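Local coordinates for ferric iron-binding protein HitA (Pseudomonas aeruginosa PAO1, PDB 6IWF) that probably binds ferric iron in the periplasm as the solute-binding component of an iron uptake system, and is implicated in the internalization of gallium, at residues Q11-A22 with A256-Y264; A71-P79 with V231-Q242. All blocks are in the same frame, centred on the assembly; numbering follows the deposited sequence.

Interaction 1. Residues Q11-A22 with A256-Y264; sequences QHAATGIAIAKA and AILSQSAEY
T15 and I19 of helix 13-27 pack against I257 of helix 251-258 and Q260, a little farther along the chain, a contact of the periplasmic binding protein fold beside the iron site. H12, at the N-cap position of the first helix, is an Fe(3+) ligand when iron is bound, though the metal is absent from this chain. The apolar part is made of small surfaces. T15 CG2 meets I257 CG2 at 3.8 Å, the two side chains crossing at about a right angle, while I257 CG1 lies 4.0 Å from I19 CB. Farther along, A22 CB and A256 CB touch, and A18 CB rests on Q260 CG at 3.8 Å. The side of I257 turned to the sheet is covered by Y58, I99 and T100.

Q260 mixes apolar and polar contact. Its chain bends at chi2 (-59°), which turns the amide so that OE1 lies 3.5 Å from A14 CB. T15 OG1 lies against Q260 CB; this buried hydroxyl has no polar partner in the model.

Polar contact is concentrated where the loops approach the metal site. Q11 NE2 gives E263 OE1 a weak hydrogen bond of 3.5 Å, with amide and carboxylate planes 43° apart. The other end of the Q11 amide, OE1, accepts the backbone N of H12 at 2.7 Å, a bond that should help fix the amide's rotation next to E60, another residue of the iron site. E263 OE2 is held by R102 and T100, which probably favours a charged carboxylate. On its anti lone pair, E263 OE1 receives S261 OG at 2.9 Å.

Interaction 2. Residues A71-P79 with V231-Q242; sequences AGLLAKLEP and VLKSSKHPREAQ
The side-chain amide of Q242, in the first turns of helix 238-248, faces the backbone of K76-E78 and bonds to it through both ends, next to a single beta bridge between L74 and L232. In this solute-binding protein fold the contact joins the end of strand 224-231 and the turn leading to helix 238-248 to the loop between helices 63-70 and 79-82. A bend at chi2 (-86°) turns the Q242 amide across the loop: NE2 donates to K76 O at 2.9 Å, and OE1 accepts E78 N at 3.0 Å from above its carbonyl plane. With two bonds from one flat group, the amide's flip is settled. The E78 side chain crosses Q242 obliquely, its carboxylate plane 28° from the amide, with E78 CG rather than an oxygen nearest to Q242 OE1.

Beneath the amide, V231 points its two methyls to different neighbours. CG1, anti to the backbone N (chi1 174°), reaches A75 CB, and CG2 meets L77 CD2, each at 4.0 Å. V245 of helix 238-248 touches both V231 and L77. On the far side of the bridge the leucines L74 and L232 meet through CD2 and CD1, against L68 and A69 of helix 63-70 on the L74 side.

K233 lays its chain along the loop, CB on L73 O and CD 3.5 Å from G72 O, where G72, with positive phi just after helix 63-70, forms a Schellman motif. The bridge itself is held by A75 N to V231 O and K233 N to L73 O, and L73 O also accepts a water at 2.8 Å that in turn accepts S234 N.

Overall arrangement
From the N terminus, strand 4-9 leads into residues 11-22, the first half of interaction 1, and the chain then runs through helix 63-70 to the loop 71-79 of interaction 2. About 150 residues later, at the end of strand 224-231, residues 231-242 return to that loop and close interaction 2. Helices 238-248 and 251-258 follow directly, and residues 256-264 close the wider loop of interaction 1, which therefore encloses the other. The contacts do not touch, their centres lying 21 Å apart. Interaction 1 ties helix 13-27 to helix 251-258 beside the iron site; interaction 2 joins the loop after helix 63-70 to the end of strand 224-231 and the start of helix 238-248, away from that site.

Interaction 1. Residues Q11-A22 with A256-Y264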
loop_
_atom_site.group_PDB
_atom_site.type_symbol
_atom_site.label_atom_id
_atom_site.label_comp_id
_atom_site.label_asym_id
_atom_site.label_seq_id
_atom_site.Cartn_x
_atom_site.Cartn_y
_atom_site.Cartn_z
ATOM N N GLN A 11 3.974 -6.952 -4.036
ATOM C CA GLN A 11 4.772 -5.898 -3.427
ATOM C C GLN A 11 5.990 -5.606 -4.301
ATOM O O GLN A 11 6.220 -6.251 -5.322
ATOM C CB GLN A 11 5.218 -6.282 -2.018
ATOM C CG GLN A 11 4.543 -5.508 -0.901
ATOM C CD GLN A 11 5.028 -4.070 -0.793
ATOM O OE1 GLN A 11 5.585 -3.508 -1.737
ATOM N NE2 GLN A 11 4.810 -3.470 0.359
ATOM N N HIS A 12 6.780 -4.624 -3.887
ATOM C CA HIS A 12 7.937 -4.212 -4.676
ATOM C C HIS A 12 8.905 -5.377 -4.863
ATOM O O HIS A 12 9.034 -6.254 -4.004
ATOM C CB HIS A 12 8.620 -3.026 -3.996
ATOM C CG HIS A 12 7.909 -1.727 -4.219
ATOM N ND1 HIS A 12 7.081 -1.510 -5.300
ATOM C CD2 HIS A 12 7.898 -0.577 -3.502
ATOM C CE1 HIS A 12 6.594 -0.282 -5.243
ATOM N NE2 HIS A 12 7.070 0.304 -4.160
ATOM N N ALA A 13 9.574 -5.387 -6.022
ATOM C CA ALA A 13 10.401 -6.530 -6.415
ATOM C C ALA A 13 11.472 -6.838 -5.374
ATOM O O ALA A 13 11.630 -7.993 -4.954
ATOM C CB ALA A 13 11.039 -6.258 -7.776
ATOM N N ALA A 14 12.207 -5.815 -4.932
ATOM C CA ALA A 14 13.299 -6.029 -3.986
ATOM C C ALA A 14 12.798 -6.472 -2.620
ATOM O O ALA A 14 13.522 -7.153 -1.890
ATOM C CB ALA A 14 14.135 -4.756 -3.841
ATOM N N THR A 15 11.581 -6.080 -2.242
ATOM C CA THR A 15 11.025 -6.529 -0.967
ATOM C C THR A 15 10.690 -8.017 -1.011
ATOM O O THR A 15 10.961 -8.754 -0.053
ATOM C CB THR A 15 9.782 -5.698 -0.635
ATOM O OG1 THR A 15 10.108 -4.298 -0.696
ATOM C CG2 THR A 15 9.245 -6.037 0.748
ATOM N N GLY A 16 10.086 -8.474 -2.111
ATOM C CA GLY A 16 9.814 -9.896 -2.248
ATOM C C GLY A 16 11.094 -10.711 -2.281
ATOM O O GLY A 16 11.182 -11.776 -1.667
ATOM N N ILE A 17 12.115 -10.196 -2.965
ATOM C CA ILE A 17 13.394 -10.898 -3.022
ATOM C C ILE A 17 14.009 -10.996 -1.632
ATOM O O ILE A 17 14.517 -12.055 -1.233
ATOM C CB ILE A 17 14.333 -10.195 -4.018
ATOM C CG1 ILE A 17 13.864 -10.458 -5.451
ATOM C CG2 ILE A 17 15.764 -10.676 -3.830
ATOM C CD1 ILE A 17 14.331 -9.411 -6.445
ATOM N N ALA A 18 13.966 -9.899 -0.867
ATOM C CA ALA A 18 14.623 -9.875 0.436
ATOM C C ALA A 18 13.989 -10.870 1.401
ATOM O O ALA A 18 14.695 -11.624 2.086
ATOM C CB ALA A 18 14.592 -8.457 1.017
ATOM N N ILE A 19 12.652 -10.882 1.481
ATOM C CA ILE A 19 12.010 -11.786 2.425
ATOM C C ILE A 19 12.138 -13.229 1.944
ATOM O O ILE A 19 12.297 -14.144 2.759
ATOM C CB ILE A 19 10.538 -11.366 2.669
ATOM C CG1 ILE A 19 9.912 -12.200 3.786
ATOM C CG2 ILE A 19 9.699 -11.457 1.394
ATOM C CD1 ILE A 19 10.612 -12.052 5.119
ATOM N N ALA A 20 12.105 -13.459 0.625
ATOM C CA ALA A 20 12.299 -14.813 0.114
ATOM C C ALA A 20 13.693 -15.318 0.450
ATOM O O ALA A 20 13.869 -16.488 0.809
ATOM C CB ALA A 20 12.072 -14.861 -1.403
ATOM N N LYS A 21 14.694 -14.441 0.354
ATOM C CA LYS A 21 16.062 -14.832 0.682
ATOM C C LYS A 21 16.193 -15.158 2.163
ATOM O O LYS A 21 16.787 -16.178 2.535
ATOM C CB LYS A 21 17.035 -13.717 0.290
ATOM C CG LYS A 21 18.516 -14.085 0.459
ATOM C CD LYS A 21 18.811 -15.485 -0.080
ATOM C CE LYS A 21 20.245 -15.605 -0.594
ATOM N NZ LYS A 21 20.744 -17.016 -0.568
ATOM N N ALA A 22 15.632 -14.305 3.026
ATOM C CA ALA A 22 15.728 -14.535 4.464
ATOM C C ALA A 22 15.070 -15.852 4.867
ATOM O O ALA A 22 15.624 -16.605 5.676
ATOM C CB ALA A 22 15.109 -13.366 5.233
ATOM N N ALA A 256 13.854 -7.656 7.468
ATOM C CA ALA A 256 14.198 -7.842 6.061
ATOM C C ALA A 256 13.280 -7.026 5.161
ATOM O O ALA A 256 13.734 -6.377 4.209
ATOM C CB ALA A 256 14.119 -9.325 5.695
ATOM N N ILE A 257 11.977 -7.050 5.449
ATOM C CA ILE A 257 11.021 -6.300 4.640
ATOM C C ILE A 257 11.273 -4.802 4.768
ATOM O O ILE A 257 11.330 -4.079 3.766
ATOM C CB ILE A 257 9.584 -6.680 5.043
ATOM C CG1 ILE A 257 9.274 -8.115 4.585
ATOM C CG2 ILE A 257 8.576 -5.702 4.470
ATOM C CD1 ILE A 257 8.044 -8.708 5.243
ATOM N N LEU A 258 11.451 -4.321 6.003
ATOM C CA LEU A 258 11.640 -2.893 6.238
ATOM C C LEU A 258 12.973 -2.386 5.700
ATOM O O LEU A 258 13.108 -1.182 5.452
ATOM C CB LEU A 258 11.506 -2.596 7.730
ATOM C CG LEU A 258 10.063 -2.838 8.201
ATOM C CD1 LEU A 258 9.914 -2.595 9.701
ATOM C CD2 LEU A 258 9.100 -1.974 7.397
ATOM N N SER A 259 13.943 -3.276 5.467
ATOM C CA SER A 259 15.201 -2.854 4.863
ATOM C C SER A 259 15.024 -2.390 3.420
ATOM O O SER A 259 15.898 -1.688 2.896
ATOM C CB SER A 259 16.225 -3.996 4.934
ATOM O OG SER A 259 15.846 -5.086 4.094
ATOM N N GLN A 260 13.914 -2.761 2.769
ATOM C CA GLN A 260 13.656 -2.386 1.387
ATOM C C GLN A 260 12.565 -1.337 1.208
ATOM O O GLN A 260 12.485 -0.731 0.134
ATOM C CB GLN A 260 13.281 -3.627 0.572
ATOM C CG GLN A 260 14.363 -4.685 0.578
ATOM C CD GLN A 260 15.673 -4.162 0.029
ATOM O OE1 GLN A 260 15.702 -3.460 -0.989
ATOM N NE2 GLN A 260 16.768 -4.487 0.703
ATOM N N SER A 261 11.711 -1.122 2.202
ATOM C CA SER A 261 10.719 -0.066 2.053
ATOM C C SER A 261 10.453 0.565 3.405
ATOM O O SER A 261 10.268 -0.141 4.402
ATOM C CB SER A 261 9.420 -0.585 1.436
ATOM O OG SER A 261 8.601 0.513 1.046
ATOM N N ALA A 262 10.449 1.897 3.423
ATOM C CA ALA A 262 10.290 2.679 4.645
ATOM C C ALA A 262 8.806 2.710 4.998
ATOM O O ALA A 262 8.067 3.639 4.672
ATOM C CB ALA A 262 10.865 4.076 4.459
ATOM N N GLU A 263 8.364 1.652 5.669
ATOM C CA GLU A 263 6.969 1.479 6.038
ATOM C C GLU A 263 6.900 1.170 7.527
ATOM O O GLU A 263 7.923 1.081 8.214
ATOM C CB GLU A 263 6.310 0.386 5.187
ATOM C CG GLU A 263 6.365 0.739 3.696
ATOM C CD GLU A 263 5.487 -0.129 2.813
ATOM O OE1 GLU A 263 5.947 -0.493 1.707
ATOM O OE2 GLU A 263 4.339 -0.422 3.198
ATOM N N TYR A 264 5.686 1.018 8.021
ATOM C CA TYR A 264 5.503 0.759 9.450
ATOM C C TYR A 264 5.238 -0.716 9.691
ATOM O O TYR A 264 4.341 -1.301 9.058
ATOM C CB TYR A 264 4.343 1.582 9.990
ATOM C CG TYR A 264 4.545 3.067 9.863
ATOM C CD1 TYR A 264 5.169 3.788 10.880
ATOM C CD2 TYR A 264 4.109 3.755 8.742
ATOM C CE1 TYR A 264 5.356 5.163 10.764
ATOM C CE2 TYR A 264 4.286 5.128 8.626
ATOM C CZ TYR A 264 4.917 5.820 9.641
ATOM O OH TYR A 264 5.100 7.182 9.521
#

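Interaction 2. Residues A71-P79 with V231-Q242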
loop_
_atom_site.group_PDB
_atom_site.type_symbol
_atom_site.label_atom_id
_atom_site.label_comp_id
_atom_site.label_asym_id
_atom_site.label_seq_id
_atom_site.Cartn_x
_atom_site.Cartn_y
_atom_site.Cartn_z
ATOM N N ALA A 71 -13.972 -14.850 -1.986
ATOM C CA ALA A 71 -14.153 -15.989 -2.875
ATOM C C ALA A 71 -13.806 -17.314 -2.218
ATOM O O ALA A 71 -14.005 -18.365 -2.840
ATOM C CB ALA A 71 -13.307 -15.818 -4.136
ATOM N N GLY A 72 -13.280 -17.297 -0.994
ATOM C CA GLY A 72 -12.926 -18.537 -0.337
ATOM C C GLY A 72 -11.607 -19.120 -0.780
ATOM O O GLY A 72 -11.348 -20.303 -0.534
ATOM N N LEU A 73 -10.752 -18.323 -1.419
ATOM C CA LEU A 73 -9.516 -18.840 -1.983
ATOM C C LEU A 73 -8.353 -18.843 -0.996
ATOM O O LEU A 73 -7.302 -19.424 -1.303
ATOM C CB LEU A 73 -9.136 -18.032 -3.230
ATOM C CG LEU A 73 -9.962 -18.428 -4.458
ATOM C CD1 LEU A 73 -9.941 -17.357 -5.526
ATOM C CD2 LEU A 73 -9.441 -19.751 -4.997
ATOM N N LEU A 74 -8.516 -18.232 0.172
ATOM C CA LEU A 74 -7.430 -18.069 1.130
ATOM C C LEU A 74 -7.624 -18.975 2.341
ATOM O O LEU A 74 -8.734 -19.085 2.884
ATOM C CB LEU A 74 -7.342 -16.608 1.583
ATOM C CG LEU A 74 -7.211 -15.595 0.444
ATOM C CD1 LEU A 74 -7.043 -14.161 1.026
ATOM C CD2 LEU A 74 -6.049 -15.922 -0.489
ATOM N N ALA A 75 -6.532 -19.605 2.775
ATOM C CA ALA A 75 -6.561 -20.493 3.931
ATOM C C ALA A 75 -6.600 -19.692 5.227
ATOM O O ALA A 75 -5.947 -18.654 5.348
ATOM C CB ALA A 75 -5.329 -21.402 3.926
ATOM N N LYS A 76 -7.350 -20.192 6.210
ATOM C CA LYS A 76 -7.298 -19.588 7.536
ATOM C C LYS A 76 -5.868 -19.664 8.072
ATOM O O LYS A 76 -5.188 -20.684 7.940
ATOM C CB LYS A 76 -8.291 -20.297 8.472
ATOM C CG LYS A 76 -7.875 -20.393 9.947
ATOM C CD LYS A 76 -7.914 -19.056 10.691
ATOM C CE LYS A 76 -8.069 -19.279 12.201
ATOM N NZ LYS A 76 -6.767 -19.473 12.912
ATOM N N LEU A 77 -5.395 -18.561 8.644
ATOM C CA LEU A 77 -4.044 -18.512 9.186
ATOM C C LEU A 77 -3.997 -19.097 10.596
ATOM O O LEU A 77 -4.959 -19.007 11.362
ATOM C CB LEU A 77 -3.532 -17.073 9.214
ATOM C CG LEU A 77 -3.242 -16.457 7.845
ATOM C CD1 LEU A 77 -3.041 -14.946 7.995
ATOM C CD2 LEU A 77 -2.024 -17.110 7.203
ATOM N N GLU A 78 -2.853 -19.678 10.943
ATOM C CA GLU A 78 -2.700 -20.247 12.275
ATOM C C GLU A 78 -2.900 -19.168 13.340
ATOM O O GLU A 78 -2.455 -18.025 13.168
ATOM C CB GLU A 78 -1.327 -20.904 12.413
ATOM C CG GLU A 78 -1.249 -22.224 11.657
ATOM C CD GLU A 78 0.130 -22.845 11.678
ATOM O OE1 GLU A 78 0.238 -24.054 11.388
ATOM O OE2 GLU A 78 1.109 -22.133 11.984
ATOM N N PRO A 79 -3.591 -19.486 14.438
ATOM C CA PRO A 79 -3.826 -18.472 15.478
ATOM C C PRO A 79 -2.553 -17.852 16.018
ATOM O O PRO A 79 -2.560 -16.664 16.372
ATOM C CB PRO A 79 -4.582 -19.255 16.565
ATOM C CG PRO A 79 -4.334 -20.707 16.255
ATOM C CD PRO A 79 -4.205 -20.783 14.775
ATOM N N VAL A 231 -1.989 -17.289 2.680
ATOM C CA VAL A 231 -1.741 -18.641 2.181
ATOM C C VAL A 231 -2.905 -19.055 1.286
ATOM O O VAL A 231 -4.067 -18.886 1.660
ATOM C CB VAL A 231 -1.597 -19.621 3.356
ATOM C CG1 VAL A 231 -1.493 -21.072 2.846
ATOM C CG2 VAL A 231 -0.390 -19.235 4.208
ATOM N N LEU A 232 -2.605 -19.635 0.124
ATOM C CA LEU A 232 -3.669 -20.075 -0.772
ATOM C C LEU A 232 -4.261 -21.387 -0.269
ATOM O O LEU A 232 -3.532 -22.293 0.144
ATOM C CB LEU A 232 -3.149 -20.247 -2.201
ATOM C CG LEU A 232 -2.993 -18.992 -3.061
ATOM C CD1 LEU A 232 -4.310 -18.214 -3.110
ATOM C CD2 LEU A 232 -1.845 -18.095 -2.592
ATOM N N LYS A 233 -5.595 -21.479 -0.290
ATOM C CA LYS A 233 -6.254 -22.705 0.148
ATOM C C LYS A 233 -5.819 -23.898 -0.691
ATOM O O LYS A 233 -5.751 -25.028 -0.186
ATOM C CB LYS A 233 -7.772 -22.525 0.075
ATOM C CG LYS A 233 -8.552 -23.358 1.065
ATOM C CD LYS A 233 -9.775 -22.598 1.552
ATOM C CE LYS A 233 -10.984 -23.500 1.684
ATOM N NZ LYS A 233 -12.116 -22.753 2.303
ATOM N N SER A 234 -5.503 -23.656 -1.962
ATOM C CA SER A 234 -5.097 -24.684 -2.909
ATOM C C SER A 234 -3.662 -25.164 -2.714
ATOM O O SER A 234 -3.260 -26.126 -3.376
ATOM C CB SER A 234 -5.258 -24.154 -4.338
ATOM O OG SER A 234 -4.340 -23.098 -4.604
ATOM N N SER A 235 -2.883 -24.529 -1.836
ATOM C CA SER A 235 -1.465 -24.854 -1.735
ATOM C C SER A 235 -1.276 -26.310 -1.330
ATOM O O SER A 235 -1.957 -26.816 -0.432
ATOM C CB SER A 235 -0.781 -23.925 -0.726
ATOM O OG SER A 235 0.498 -24.416 -0.348
ATOM N N LYS A 236 -0.372 -26.995 -2.019
ATOM C CA LYS A 236 -0.024 -28.357 -1.640
ATOM C C LYS A 236 1.098 -28.398 -0.613
ATOM O O LYS A 236 1.547 -29.489 -0.232
ATOM C CB LYS A 236 0.346 -29.169 -2.887
ATOM C CG LYS A 236 -0.866 -29.527 -3.766
ATOM C CD LYS A 236 -2.118 -29.834 -2.929
ATOM C CE LYS A 236 -3.332 -30.165 -3.806
ATOM N NZ LYS A 236 -4.201 -28.972 -4.083
ATOM N N HIS A 237 1.538 -27.238 -0.130
ATOM C CA HIS A 237 2.528 -27.142 0.940
ATOM C C HIS A 237 1.957 -26.324 2.096
ATOM O O HIS A 237 2.526 -25.294 2.478
ATOM C CB HIS A 237 3.816 -26.516 0.409
ATOM C CG HIS A 237 4.315 -27.144 -0.849
ATOM N ND1 HIS A 237 4.762 -28.450 -0.902
ATOM C CD2 HIS A 237 4.422 -26.656 -2.108
ATOM C CE1 HIS A 237 5.133 -28.734 -2.138
ATOM N NE2 HIS A 237 4.940 -27.664 -2.889
ATOM N N PRO A 238 0.824 -26.751 2.672
ATOM C CA PRO A 238 0.158 -25.887 3.663
ATOM C C PRO A 238 1.017 -25.574 4.875
ATOM O O PRO A 238 1.058 -24.413 5.304
ATOM C CB PRO A 238 -1.103 -26.685 4.043
ATOM C CG PRO A 238 -0.781 -28.106 3.704
ATOM C CD PRO A 238 0.113 -28.035 2.495
ATOM N N ARG A 239 1.724 -26.563 5.437
ATOM C CA ARG A 239 2.544 -26.286 6.615
ATOM C C ARG A 239 3.632 -25.269 6.299
ATOM O O ARG A 239 3.860 -24.333 7.075
ATOM C CB ARG A 239 3.171 -27.578 7.148
ATOM C CG ARG A 239 4.016 -27.386 8.396
ATOM C CD ARG A 239 4.683 -28.702 8.798
ATOM N NE ARG A 239 5.508 -28.564 9.994
ATOM C CZ ARG A 239 6.833 -28.434 9.978
ATOM N NH1 ARG A 239 7.492 -28.422 8.828
ATOM N NH2 ARG A 239 7.499 -28.315 11.121
ATOM N N GLU A 240 4.288 -25.425 5.153
ATOM C CA GLU A 240 5.402 -24.557 4.788
ATOM C C GLU A 240 4.920 -23.155 4.443
ATOM O O GLU A 240 5.577 -22.156 4.774
ATOM C CB GLU A 240 6.148 -25.175 3.612
ATOM C CG GLU A 240 6.713 -26.573 3.901
ATOM C CD GLU A 240 5.778 -27.738 3.535
ATOM O OE1 GLU A 240 4.532 -27.612 3.641
ATOM O OE2 GLU A 240 6.309 -28.811 3.150
ATOM N N ALA A 241 3.764 -23.064 3.782
ATOM C CA ALA A 241 3.202 -21.754 3.465
ATOM C C ALA A 241 2.826 -20.995 4.730
ATOM O O ALA A 241 3.091 -19.790 4.842
ATOM C CB ALA A 241 1.986 -21.925 2.553
ATOM N N GLN A 242 2.194 -21.677 5.693
ATOM C CA GLN A 242 1.897 -21.034 6.967
ATOM C C GLN A 242 3.176 -20.584 7.656
ATOM O O GLN A 242 3.223 -19.507 8.260
ATOM C CB GLN A 242 1.114 -21.977 7.879
ATOM C CG GLN A 242 -0.259 -22.359 7.345
ATOM C CD GLN A 242 -1.349 -21.356 7.706
ATOM O OE1 GLN A 242 -1.165 -20.474 8.554
ATOM N NE2 GLN A 242 -2.497 -21.500 7.067
HETATM O O HOH W 1 -6.859 -21.420 -3.224
HETATM O O HOH W 2 -4.130 -16.966 4.498
HETATM O O HOH W 3 3.249 -24.149 9.967
#